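PDB 5J7R: putative Lipoprotein from Clostridium perfringens, which is of unknown function but carries a sporulation and spore germination domain, consistent with a membrane-attached role in those processes. Local coordinates for residues A[51-56]-A[85-90]. Residues are numbered along the deposited sequence; the frame is centred on the assembly and turned at random.
Sequences GDEILG and SFDIKD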
loop_
_atom_site.group_PDB
_atom_site.type_symbol
_atom_site.label_atom_id
_atom_site.label_comp_id
_atom_site.label_asym_id
_atom_site.label_seq_id
_atom_site.Cartn_x
_atom_site.Cartn_y
_atom_site.Cartn_z
ATOM N N GLY A 51 3.588 3.262 3.269
ATOM C CA GLY A 51 2.631 3.052 2.173
ATOM C C GLY A 51 2.215 4.240 1.340
ATOM O O GLY A 51 2.162 4.146 0.114
ATOM N N ASP A 52 1.888 5.346 1.999
ATOM C CA ASP A 52 1.500 6.564 1.290
ATOM C C ASP A 52 2.653 7.071 0.425
ATOM O O ASP A 52 2.397 7.612 -0.650
ATOM C CB ASP A 52 0.991 7.644 2.260
ATOM C CG ASP A 52 -0.332 7.254 2.932
ATOM O OD1 ASP A 52 -0.832 6.135 2.683
ATOM O OD2 ASP A 52 -0.881 8.083 3.703
ATOM N N GLU A 53 3.912 6.905 0.871
ATOM C CA GLU A 53 5.050 7.338 0.050
ATOM C C GLU A 53 5.214 6.438 -1.143
ATOM O O GLU A 53 5.479 6.932 -2.233
ATOM C CB GLU A 53 6.356 7.420 0.820
ATOM C CG GLU A 53 6.358 8.516 1.862
ATOM C CD GLU A 53 7.719 8.735 2.516
ATOM O OE1 GLU A 53 7.935 9.806 3.138
ATOM O OE2 GLU A 53 8.586 7.847 2.398
ATOM N N ILE A 54 5.070 5.128 -0.959
ATOM C CA ILE A 54 5.206 4.240 -2.130
ATOM C C ILE A 54 4.063 4.460 -3.116
ATOM O O ILE A 54 4.296 4.391 -4.297
ATOM C CB ILE A 54 5.508 2.736 -1.902
ATOM C CG1 ILE A 54 4.331 1.961 -1.344
ATOM C CG2 ILE A 54 6.762 2.610 -1.071
ATOM C CD1 ILE A 54 4.585 0.467 -1.345
ATOM N N LEU A 55 2.849 4.721 -2.626
ATOM C CA LEU A 55 1.700 4.975 -3.502
ATOM C C LEU A 55 1.895 6.293 -4.246
ATOM O O LEU A 55 1.729 6.353 -5.467
ATOM C CB LEU A 55 0.402 5.022 -2.706
ATOM C CG LEU A 55 -0.883 5.252 -3.504
ATOM C CD1 LEU A 55 -1.094 4.163 -4.547
ATOM C CD2 LEU A 55 -2.057 5.304 -2.551
ATOM N N GLY A 56 2.249 7.340 -3.508
ATOM C CA GLY A 56 2.495 8.648 -4.097
ATOM C C GLY A 56 3.583 8.563 -5.148
ATOM O O GLY A 56 3.473 9.125 -6.237
ATOM N N SER A 85 13.296 11.374 -6.057
ATOM C CA SER A 85 12.816 10.901 -4.766
ATOM C C SER A 85 11.440 11.480 -4.457
ATOM O O SER A 85 11.053 12.517 -4.997
ATOM C CB SER A 85 13.772 11.276 -3.630
ATOM O OG SER A 85 13.832 12.679 -3.453
ATOM N N PHE A 86 10.723 10.793 -3.575
ATOM C CA PHE A 86 9.412 11.217 -3.153
ATOM C C PHE A 86 9.322 10.991 -1.652
ATOM O O PHE A 86 9.553 9.879 -1.187
ATOM C CB PHE A 86 8.332 10.442 -3.895
ATOM C CG PHE A 86 6.953 10.865 -3.530
ATOM C CD1 PHE A 86 6.355 11.969 -4.122
ATOM C CD2 PHE A 86 6.254 10.176 -2.573
ATOM C CE1 PHE A 86 5.066 12.356 -3.758
ATOM C CE2 PHE A 86 4.980 10.565 -2.200
ATOM C CZ PHE A 86 4.384 11.649 -2.786
ATOM N N ASP A 87 8.999 12.039 -0.898
ATOM C CA ASP A 87 8.912 11.956 0.552
ATOM C C ASP A 87 7.726 12.763 1.061
ATOM O O ASP A 87 7.364 13.762 0.471
ATOM C CB ASP A 87 10.213 12.483 1.182
ATOM C CG ASP A 87 11.440 11.620 0.837
ATOM O OD1 ASP A 87 11.464 10.395 1.134
ATOM O OD2 ASP A 87 12.429 12.184 0.334
ATOM N N ILE A 88 7.124 12.310 2.157
ATOM C CA ILE A 88 5.983 12.994 2.770
ATOM C C ILE A 88 6.374 13.534 4.147
ATOM O O ILE A 88 6.591 12.769 5.080
ATOM C CB ILE A 88 4.759 12.054 2.909
ATOM C CG1 ILE A 88 4.250 11.636 1.519
ATOM C CG2 ILE A 88 3.629 12.743 3.667
ATOM C CD1 ILE A 88 3.163 10.579 1.540
ATOM N N LYS A 89 6.496 14.853 4.247
ATOM C CA LYS A 89 6.821 15.513 5.512
ATOM C C LYS A 89 5.555 16.151 6.032
ATOM O O LYS A 89 5.125 17.185 5.521
ATOM C CB LYS A 89 7.930 16.542 5.336
ATOM C CG LYS A 89 9.266 15.864 5.055
ATOM C CD LYS A 89 10.442 16.840 5.046
ATOM C CE LYS A 89 11.762 16.209 4.639
ATOM N NZ LYS A 89 12.844 17.212 4.462
ATOM N N ASP A 90 4.959 15.510 7.038
ATOM C CA ASP A 90 3.709 15.958 7.659
ATOM C C ASP A 90 2.595 15.870 6.593
ATOM O O ASP A 90 2.221 14.760 6.213
ATOM C CB ASP A 90 3.867 17.352 8.314
ATOM C CG ASP A 90 2.630 17.782 9.120
ATOM O OD1 ASP A 90 1.634 17.028 9.187
ATOM O OD2 ASP A 90 2.668 18.887 9.701
HETATM O O HOH W 1 6.156 10.048 5.412
#
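Glu-53, on the first turn of helix 51-65, reaches across to strand 83-89, an outermost strand of this chain's three-stranded sheet, and takes hold of its backbone. Ile-88 N donates to Glu-53 OE1 at 2.8 Å in a nearly straight bond (171°), meeting the carboxylate from above its plane rather than within it. A water gives a second hydrogen to the same oxygen and its other one to Ile-88 O, 2.8 Å from the water oxygen, so the carboxylate serves both the NH and, through water, the carbonyl of one residue. That is roughly what a neighbouring strand would do on this side of strand 83-89, whose other side pairs with strand 92-97. Extended beyond CG, the glutamate chain has the length to span the gap. On the way Glu-53 CG runs alongside Ile-88 CG1 at 3.8 Å, the two side chains pointing in opposite directions.

The apolar contacts come from Phe-86 and Ile-88, which both point toward the helix. Ile-88 CD1 rests on the helix backbone and on Asp-52 CB (3.7 Å), while the Asp-52 carboxylate turns elsewhere, to Ser-126 OG and Ile-22 N. Phe-86, with CG anti to its own N (chi1 -178°), brings its ring to Gly-56: Gly-56 C sits over one face, offset toward the rim, with Gly-56 CA 3.7 Å from Phe-86 CE2. Glu-53 O approaches the ring obliquely, 3.4 Å from Phe-86 CD2.

Glu-53 OE2 lies 4.0 Å from Asp-87 OD1, the two carboxylate planes 57° apart, and the like charges probably repel somewhat. A bound magnesium ion about 5 Å from the Glu-53 side chain could temper the negative charge. The chemistry thus implies a helix start fixed to the strand by a directional polar grip, with Phe-86 and Ile-88 adding apolar packing at Gly-56 and Asp-52.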